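Local coordinates for protein putative agmatinase (Clostridium difficile, PDB 3LHL) that binds manganese ions and probably hydrolyses agmatine to putrescine and urea, as a member of the agmatinase branch of the arginase family, at residues I118-H123 with R225-I230; F154-R159 with E186-M191. All blocks are in the same frame, centred on the assembly; numbering follows the deposited sequence.

Contact 1. Residues I118-H123 with R225-I230. With MN (manganese (II) ion), chain C; MN (manganese (II) ion), chain B.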
ATOM      1  N   ILE A 118       8.548   0.773   2.955  1.00 19.37           N
ATOM      2  CA  ILE A 118       7.848   0.557   4.213  1.00 19.78           C
ATOM      3  C   ILE A 118       6.668  -0.337   3.846  1.00 19.81           C
ATOM      4  O   ILE A 118       5.842   0.016   3.000  1.00 20.89           O
ATOM      5  CB  ILE A 118       7.389   1.892   4.843  1.00 19.90           C
ATOM      6  CG1 ILE A 118       8.623   2.649   5.361  1.00 21.06           C
ATOM      7  CG2 ILE A 118       6.403   1.634   5.987  1.00 17.96           C
ATOM      8  CD1 ILE A 118       8.321   3.967   6.070  1.00 19.33           C
ATOM      9  N   HIS A 119       6.612  -1.503   4.485  1.00 18.58           N
ATOM     10  CA  HIS A 119       5.600  -2.516   4.200  1.00 16.66           C
ATOM     11  C   HIS A 119       4.720  -2.934   5.388  1.00 16.59           C
ATOM     12  O   HIS A 119       5.214  -3.468   6.381  1.00 18.25           O
ATOM     13  CB  HIS A 119       6.341  -3.726   3.617  1.00 16.75           C
ATOM     14  CG  HIS A 119       5.495  -4.942   3.395  1.00 17.79           C
ATOM     15  ND1 HIS A 119       4.360  -4.933   2.611  1.00 19.41           N
ATOM     16  CD2 HIS A 119       5.668  -6.225   3.793  1.00 17.11           C
ATOM     17  CE1 HIS A 119       3.873  -6.159   2.532  1.00 19.41           C
ATOM     18  NE2 HIS A 119       4.648  -6.962   3.240  1.00 19.66           N
ATOM     19  N   PHE A 120       3.419  -2.680   5.279  1.00 14.33           N
ATOM     20  CA  PHE A 120       2.454  -3.058   6.311  1.00 14.88           C
ATOM     21  C   PHE A 120       1.663  -4.230   5.747  1.00 15.22           C
ATOM     22  O   PHE A 120       1.142  -4.162   4.628  1.00 12.71           O
ATOM     23  CB  PHE A 120       1.526  -1.884   6.642  1.00 15.04           C
ATOM     24  CG  PHE A 120       2.160  -0.850   7.534  1.00 16.64           C
ATOM     25  CD1 PHE A 120       2.187  -1.027   8.915  1.00 14.61           C
ATOM     26  CD2 PHE A 120       2.760   0.282   6.991  1.00 15.63           C
ATOM     27  CE1 PHE A 120       2.805  -0.089   9.746  1.00 15.85           C
ATOM     28  CE2 PHE A 120       3.384   1.228   7.817  1.00 16.63           C
ATOM     29  CZ  PHE A 120       3.407   1.043   9.192  1.00 14.69           C
ATOM     30  N   ASP A 121       1.555  -5.300   6.522  1.00 14.72           N
ATOM     31  CA  ASP A 121       0.886  -6.490   6.022  1.00 15.49           C
ATOM     32  C   ASP A 121       0.703  -7.516   7.137  1.00 16.35           C
ATOM     33  O   ASP A 121       1.393  -7.472   8.162  1.00 15.89           O
ATOM     34  CB  ASP A 121       1.770  -7.113   4.931  1.00 14.11           C
ATOM     35  CG  ASP A 121       0.975  -7.845   3.856  1.00 16.01           C
ATOM     36  OD1 ASP A 121       0.154  -8.729   4.193  1.00  9.87           O
ATOM     37  OD2 ASP A 121       1.195  -7.528   2.665  1.00 13.76           O
ATOM     38  N   ALA A 122      -0.225  -8.444   6.925  1.00 15.11           N
ATOM     39  CA  ALA A 122      -0.458  -9.516   7.879  1.00 15.36           C
ATOM     40  C   ALA A 122       0.438 -10.659   7.409  1.00 17.72           C
ATOM     41  O   ALA A 122       0.818 -11.537   8.195  1.00 20.14           O
ATOM     42  CB  ALA A 122      -1.903  -9.943   7.843  1.00 14.32           C
ATOM     43  N   HIS A 123       0.788 -10.618   6.123  1.00 16.07           N
ATOM     44  CA  HIS A 123       1.628 -11.638   5.500  1.00 17.69           C
ATOM     45  C   HIS A 123       2.994 -11.112   5.069  1.00 18.02           C
ATOM     46  O   HIS A 123       3.136  -9.939   4.704  1.00 16.92           O
ATOM     47  CB  HIS A 123       0.904 -12.230   4.286  1.00 15.82           C
ATOM     48  CG  HIS A 123      -0.531 -12.555   4.552  1.00 18.72           C
ATOM     49  ND1 HIS A 123      -1.543 -11.631   4.396  1.00 16.36           N
ATOM     50  CD2 HIS A 123      -1.114 -13.672   5.051  1.00 16.78           C
ATOM     51  CE1 HIS A 123      -2.686 -12.164   4.791  1.00 18.09           C
ATOM     52  NE2 HIS A 123      -2.452 -13.401   5.194  1.00 16.79           N
ATOM     53  N   ARG A 225      -7.716   2.227  15.816  1.00 22.05           N
ATOM     54  CA  ARG A 225      -7.182   3.254  16.702  1.00 24.20           C
ATOM     55  C   ARG A 225      -5.666   3.134  16.820  1.00 22.85           C
ATOM     56  O   ARG A 225      -4.949   4.136  16.838  1.00 21.92           O
ATOM     57  CB  ARG A 225      -7.821   3.155  18.089  1.00 26.66           C
ATOM     58  CG  ARG A 225      -8.104   4.510  18.718  1.00 33.81           C
ATOM     59  CD  ARG A 225      -8.396   4.387  20.200  1.00 36.84           C
ATOM     60  NE  ARG A 225      -9.342   3.313  20.467  1.00 42.73           N
ATOM     61  CZ  ARG A 225      -9.696   2.915  21.684  1.00 44.85           C
ATOM     62  NH1 ARG A 225      -9.183   3.506  22.755  1.00 45.42           N
ATOM     63  NH2 ARG A 225     -10.553   1.916  21.824  1.00 47.48           N
ATOM     64  N   GLU A 226      -5.179   1.901  16.900  1.00 22.57           N
ATOM     65  CA  GLU A 226      -3.745   1.656  16.992  1.00 22.24           C
ATOM     66  C   GLU A 226      -3.078   1.981  15.658  1.00 19.58           C
ATOM     67  O   GLU A 226      -2.037   2.634  15.614  1.00 19.17           O
ATOM     68  CB  GLU A 226      -3.480   0.191  17.345  1.00 25.70           C
ATOM     69  CG  GLU A 226      -4.050  -0.239  18.694  1.00 29.96           C
ATOM     70  CD  GLU A 226      -4.037  -1.747  18.886  1.00 30.85           C
ATOM     71  OE1 GLU A 226      -4.685  -2.458  18.090  1.00 29.73           O
ATOM     72  OE2 GLU A 226      -3.381  -2.220  19.836  1.00 35.21           O
ATOM     73  N   PHE A 227      -3.691   1.539  14.566  1.00 17.85           N
ATOM     74  CA  PHE A 227      -3.124   1.770  13.245  1.00 17.17           C
ATOM     75  C   PHE A 227      -2.974   3.237  12.850  1.00 17.30           C
ATOM     76  O   PHE A 227      -1.934   3.633  12.319  1.00 17.64           O
ATOM     77  CB  PHE A 227      -3.951   1.063  12.168  1.00 17.37           C
ATOM     78  CG  PHE A 227      -3.318   1.107  10.803  1.00 17.61           C
ATOM     79  CD1 PHE A 227      -2.233   0.287  10.499  1.00 17.50           C
ATOM     80  CD2 PHE A 227      -3.774   1.999   9.838  1.00 17.49           C
ATOM     81  CE1 PHE A 227      -1.609   0.356   9.253  1.00 16.97           C
ATOM     82  CE2 PHE A 227      -3.155   2.076   8.585  1.00 18.11           C
ATOM     83  CZ  PHE A 227      -2.071   1.253   8.295  1.00 17.33           C
ATOM     84  N   GLN A 228      -3.999   4.044  13.107  1.00 15.52           N
ATOM     85  CA  GLN A 228      -3.944   5.449  12.717  1.00 17.11           C
ATOM     86  C   GLN A 228      -2.740   6.194  13.286  1.00 16.24           C
ATOM     87  O   GLN A 228      -2.359   7.245  12.772  1.00 16.56           O
ATOM     88  CB  GLN A 228      -5.248   6.166  13.096  1.00 15.30           C
ATOM     89  CG  GLN A 228      -5.336   6.667  14.519  1.00 16.82           C
ATOM     90  CD  GLN A 228      -6.684   7.294  14.815  1.00 18.37           C
ATOM     91  OE1 GLN A 228      -7.296   7.913  13.944  1.00 17.66           O
ATOM     92  NE2 GLN A 228      -7.147   7.153  16.052  1.00 19.95           N
ATOM     93  N   GLU A 229      -2.133   5.644  14.332  1.00 17.73           N
ATOM     94  CA  GLU A 229      -0.956   6.265  14.935  1.00 17.73           C
ATOM     95  C   GLU A 229       0.181   6.408  13.920  1.00 17.98           C
ATOM     96  O   GLU A 229       1.016   7.302  14.041  1.00 17.36           O
ATOM     97  CB  GLU A 229      -0.467   5.439  16.126  1.00 17.37           C
ATOM     98  CG  GLU A 229      -1.325   5.574  17.372  1.00 20.50           C
ATOM     99  CD  GLU A 229      -1.441   7.018  17.830  1.00 23.64           C
ATOM    100  OE1 GLU A 229      -0.403   7.714  17.890  1.00 25.15           O
ATOM    101  OE2 GLU A 229      -2.569   7.458  18.133  1.00 24.67           O
ATOM    102  N   ILE A 230       0.220   5.532  12.919  1.00 17.76           N
ATOM    103  CA  ILE A 230       1.286   5.621  11.928  1.00 20.24           C
ATOM    104  C   ILE A 230       1.140   6.903  11.118  1.00 21.26           C
ATOM    105  O   ILE A 230       2.121   7.430  10.594  1.00 20.05           O
ATOM    106  CB  ILE A 230       1.306   4.415  10.954  1.00 18.88           C
ATOM    107  CG1 ILE A 230       0.121   4.483   9.986  1.00 20.12           C
ATOM    108  CG2 ILE A 230       1.272   3.121  11.740  1.00 18.83           C
ATOM    109  CD1 ILE A 230       0.310   3.624   8.750  1.00 17.56           C
TER
HETATM  110 MN    MN C 302      -1.714  -9.571   3.127  1.00 17.84          MN
HETATM  111 MN    MN B 301       0.261  -8.358   0.889  1.00 18.22          MN
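Phe120, the last residue of strand 115-120, turns one face of its ring to the CD1 methyl of Ile230, which sits 4.0 Å from Phe120 CE2. The short branch of Ile230, CG2, reaches Phe120 CZ at 3.9 Å, and both methyls therefore meet the outer end of the ring. Phe227 joins from the preceding turn of the same segment in a T-shaped stack, its edge directed at the face of Phe120 with the ring planes at 81°. With its CG anti to the backbone N (chi1 -172°), Phe227 sends its ring across to Phe120 CD1, which lies 4.1 Å from Phe227 CE1.

Just beyond this apolar cluster the chain enters the dinuclear manganese site. Asp121 bridges two ions, OD1 binding the manganese of chain C at 2.3 Å and OD2 that of chain B. An Asx turn, in which His123 N donates to Asp121 OD1 from above the carboxylate plane, further fixes that oxygen. Asp202 binds both ions; His123 ND1 and Asp204 complete the first, His98 and Asp125 the second. Phe120 projects from the sheet toward segment 225-230, beside Ile201 of neighbouring strand 196-202, with Phe185 of helix 185-191 packing against both Phe120 and Ile230.

Contact 2. Residues F154-R159 with E186-M191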
ATOM      1  N   PHE A 154      11.406  -2.685   5.113  1.00 17.71           N
ATOM      2  CA  PHE A 154      10.965  -2.703   6.506  1.00 18.42           C
ATOM      3  C   PHE A 154       9.511  -3.145   6.552  1.00 17.73           C
ATOM      4  O   PHE A 154       8.638  -2.488   5.993  1.00 19.55           O
ATOM      5  CB  PHE A 154      11.122  -1.309   7.112  1.00 18.72           C
ATOM      6  CG  PHE A 154      12.535  -0.826   7.121  1.00 19.90           C
ATOM      7  CD1 PHE A 154      13.314  -0.936   8.269  1.00 19.54           C
ATOM      8  CD2 PHE A 154      13.115  -0.322   5.959  1.00 21.11           C
ATOM      9  CE1 PHE A 154      14.653  -0.558   8.259  1.00 20.32           C
ATOM     10  CE2 PHE A 154      14.456   0.059   5.937  1.00 21.13           C
ATOM     11  CZ  PHE A 154      15.226  -0.061   7.090  1.00 21.76           C
ATOM     12  N   GLN A 155       9.260  -4.261   7.226  1.00 17.23           N
ATOM     13  CA  GLN A 155       7.919  -4.817   7.302  1.00 16.23           C
ATOM     14  C   GLN A 155       7.346  -4.692   8.703  1.00 17.09           C
ATOM     15  O   GLN A 155       8.062  -4.852   9.690  1.00 16.76           O
ATOM     16  CB  GLN A 155       7.968  -6.278   6.855  1.00 16.45           C
ATOM     17  CG  GLN A 155       8.888  -6.480   5.648  1.00 16.55           C
ATOM     18  CD  GLN A 155       8.820  -7.875   5.074  1.00 15.60           C
ATOM     19  OE1 GLN A 155       7.802  -8.278   4.505  1.00 18.89           O
ATOM     20  NE2 GLN A 155       9.903  -8.626   5.221  1.00 14.61           N
ATOM     21  N   PHE A 156       6.048  -4.408   8.778  1.00 15.84           N
ATOM     22  CA  PHE A 156       5.372  -4.226  10.058  1.00 17.02           C
ATOM     23  C   PHE A 156       4.030  -4.938  10.156  1.00 16.02           C
ATOM     24  O   PHE A 156       3.271  -4.974   9.193  1.00 16.78           O
ATOM     25  CB  PHE A 156       5.143  -2.736  10.300  1.00 15.51           C
ATOM     26  CG  PHE A 156       6.397  -1.939  10.355  1.00 14.69           C
ATOM     27  CD1 PHE A 156       7.030  -1.700  11.574  1.00 14.57           C
ATOM     28  CD2 PHE A 156       6.960  -1.429   9.189  1.00 14.83           C
ATOM     29  CE1 PHE A 156       8.206  -0.961  11.630  1.00 15.54           C
ATOM     30  CE2 PHE A 156       8.140  -0.688   9.237  1.00 16.34           C
ATOM     31  CZ  PHE A 156       8.762  -0.453  10.457  1.00 14.43           C
ATOM     32  N   GLY A 157       3.751  -5.491  11.334  1.00 16.77           N
ATOM     33  CA  GLY A 157       2.488  -6.168  11.572  1.00 16.61           C
ATOM     34  C   GLY A 157       2.387  -7.598  11.080  1.00 16.56           C
ATOM     35  O   GLY A 157       1.333  -8.223  11.204  1.00 15.44           O
ATOM     36  N   ILE A 158       3.481  -8.119  10.536  1.00 16.46           N
ATOM     37  CA  ILE A 158       3.510  -9.475   9.998  1.00 16.70           C
ATOM     38  C   ILE A 158       3.140 -10.532  11.038  1.00 16.87           C
ATOM     39  O   ILE A 158       3.659 -10.531  12.152  1.00 18.79           O
ATOM     40  CB  ILE A 158       4.911  -9.817   9.439  1.00 20.04           C
ATOM     41  CG1 ILE A 158       5.507  -8.605   8.704  1.00 18.00           C
ATOM     42  CG2 ILE A 158       4.810 -11.027   8.502  1.00 18.78           C
ATOM     43  CD1 ILE A 158       4.709  -8.119   7.504  1.00 17.92           C
ATOM     44  N   ARG A 159       2.240 -11.436  10.675  1.00 16.60           N
ATOM     45  CA  ARG A 159       1.824 -12.482  11.599  1.00 17.20           C
ATOM     46  C   ARG A 159       1.458 -13.812  10.941  1.00 16.87           C
ATOM     47  O   ARG A 159       0.917 -14.701  11.593  1.00 17.77           O
ATOM     48  CB  ARG A 159       0.652 -11.982  12.444  1.00 18.31           C
ATOM     49  CG  ARG A 159      -0.511 -11.377  11.659  1.00 18.29           C
ATOM     50  CD  ARG A 159      -1.592 -10.889  12.629  1.00 19.17           C
ATOM     51  NE  ARG A 159      -2.799 -10.404  11.964  1.00 18.26           N
ATOM     52  CZ  ARG A 159      -2.884  -9.261  11.289  1.00 16.79           C
ATOM     53  NH1 ARG A 159      -1.826  -8.467  11.178  1.00 14.05           N
ATOM     54  NH2 ARG A 159      -4.038  -8.906  10.735  1.00 17.38           N
ATOM     55  N   GLU A 186       7.719   4.084  14.773  1.00 18.78           N
ATOM     56  CA  GLU A 186       8.260   5.416  15.038  1.00 18.62           C
ATOM     57  C   GLU A 186       9.784   5.400  15.029  1.00 17.88           C
ATOM     58  O   GLU A 186      10.414   6.309  14.488  1.00 16.20           O
ATOM     59  CB  GLU A 186       7.746   5.958  16.372  1.00 19.72           C
ATOM     60  CG  GLU A 186       8.221   7.377  16.695  1.00 22.40           C
ATOM     61  CD  GLU A 186       7.469   7.996  17.865  1.00 24.69           C
ATOM     62  OE1 GLU A 186       6.898   7.238  18.675  1.00 27.17           O
ATOM     63  OE2 GLU A 186       7.454   9.239  17.983  1.00 28.25           O
ATOM     64  N   ASN A 187      10.374   4.364  15.619  1.00 17.30           N
ATOM     65  CA  ASN A 187      11.823   4.250  15.645  1.00 18.29           C
ATOM     66  C   ASN A 187      12.388   4.106  14.233  1.00 18.12           C
ATOM     67  O   ASN A 187      13.371   4.757  13.887  1.00 17.34           O
ATOM     68  CB  ASN A 187      12.265   3.052  16.496  1.00 19.16           C
ATOM     69  CG  ASN A 187      12.312   3.376  17.976  1.00 19.70           C
ATOM     70  OD1 ASN A 187      12.416   4.536  18.360  1.00 23.43           O
ATOM     71  ND2 ASN A 187      12.259   2.350  18.811  1.00 20.64           N
ATOM     72  N   ILE A 188      11.763   3.253  13.424  1.00 17.24           N
ATOM     73  CA  ILE A 188      12.212   3.030  12.053  1.00 16.83           C
ATOM     74  C   ILE A 188      12.108   4.295  11.218  1.00 16.39           C
ATOM     75  O   ILE A 188      13.019   4.619  10.461  1.00 16.33           O
ATOM     76  CB  ILE A 188      11.400   1.898  11.369  1.00 19.54           C
ATOM     77  CG1 ILE A 188      11.739   0.556  12.025  1.00 20.10           C
ATOM     78  CG2 ILE A 188      11.710   1.841   9.866  1.00 19.34           C
ATOM     79  CD1 ILE A 188      13.228   0.225  12.019  1.00 18.76           C
ATOM     80  N   VAL A 189      11.002   5.014  11.367  1.00 17.27           N
ATOM     81  CA  VAL A 189      10.785   6.244  10.613  1.00 19.17           C
ATOM     82  C   VAL A 189      11.821   7.324  10.939  1.00 19.78           C
ATOM     83  O   VAL A 189      12.329   7.988  10.040  1.00 18.35           O
ATOM     84  CB  VAL A 189       9.365   6.791  10.858  1.00 19.56           C
ATOM     85  CG1 VAL A 189       9.194   8.124  10.162  1.00 19.63           C
ATOM     86  CG2 VAL A 189       8.333   5.794  10.326  1.00 22.18           C
ATOM     87  N   ASN A 190      12.128   7.506  12.220  1.00 20.02           N
ATOM     88  CA  ASN A 190      13.135   8.490  12.609  1.00 22.00           C
ATOM     89  C   ASN A 190      14.495   8.097  12.029  1.00 22.48           C
ATOM     90  O   ASN A 190      15.271   8.953  11.607  1.00 19.89           O
ATOM     91  CB  ASN A 190      13.244   8.587  14.132  1.00 21.32           C
ATOM     92  CG  ASN A 190      12.131   9.407  14.741  1.00 22.29           C
ATOM     93  OD1 ASN A 190      11.812  10.493  14.254  1.00 23.55           O
ATOM     94  ND2 ASN A 190      11.543   8.904  15.819  1.00 23.46           N
HETATM   95  N   MSE A 191      14.772   6.796  12.008  1.00 22.86           N
HETATM   96  CA  MSE A 191      16.035   6.294  11.476  1.00 26.55           C
HETATM   97  C   MSE A 191      16.156   6.535   9.977  1.00 25.62           C
HETATM   98  O   MSE A 191      17.261   6.640   9.451  1.00 26.12           O
HETATM   99  CB  MSE A 191      16.179   4.800  11.762  1.00 30.31           C
HETATM  100  CG  MSE A 191      16.743   4.482  13.132  1.00 38.90           C
HETATM  101 SE   MSE A 191      16.693   2.578  13.491  1.00 56.39          SE
HETATM  102  CE  MSE A 191      17.657   1.943  11.928  1.00 45.48           C
TER
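Ile188 fits against two phenylalanine rings of strand 153-158, and nearly all of the contact is made by this one side chain. Its CG2 methyl lies 3.6 Å from Phe154 CD1, approaching that ring obliquely, and its CD1 methyl follows at 3.9 Å from the same Phe154 CD1. Phe156 is met differently: the isoleucine stem lies at the rim of the ring, near its plane, with Ile188 CG1 3.5 Å from Phe156 CZ and Ile188 CB 3.6 Å from that same carbon. The two branches straddle the rings. CG2, anti to the backbone N, meets Phe156 CZ as well as Phe154, while CG1, anti to the carbonyl carbon (chi1 -68°), stays at Phe156 and its CD1 carries on to Phe154.

Such helix-on-sheet packing belongs to the three-layer alpha/beta/alpha fold of the arginase family, in which helices cover a central parallel sheet; here helix 185-191 follows strand 176-179, the sheet neighbour of 153-158. Phe185, one residue before the segment, adds its own edge-to-face stack with Phe156.

The other faces of the helix do not engage the strand. Val189 is buried on another side, against Ile233 of helix 229-235, whereas Glu186, Asn187 and Asn190 are exposed. Met191, a selenomethionine, is exposed too; although its CB is directed at the strand, its side chain comes no closer than 5.4 Å.

How the contacts relate
The centres of contacts 1 and 2 lie about 9 Å apart, and their strands, 115-120 and 153-158, are neighbours in the parallel eight-stranded sheet. Strand 115-120 comes first in the chain, followed by strand 153-158, helix 185-191 and finally segment 225-230, so contact 2 falls wholly within the span enclosed by contact 1. The strands are joined directly by probable hydrogen bonds, Phe156 N to His119 O and His119 N to Phe154 O, each 2.7 Å. Phe120 and Phe156 also meet across the strands, continuing one apolar layer beneath neighbouring helices 185-191 and 229-235. The manganese ligands Asp121 and His123 follow directly after strand 115-120, whose last residue, Phe120, belongs to that layer.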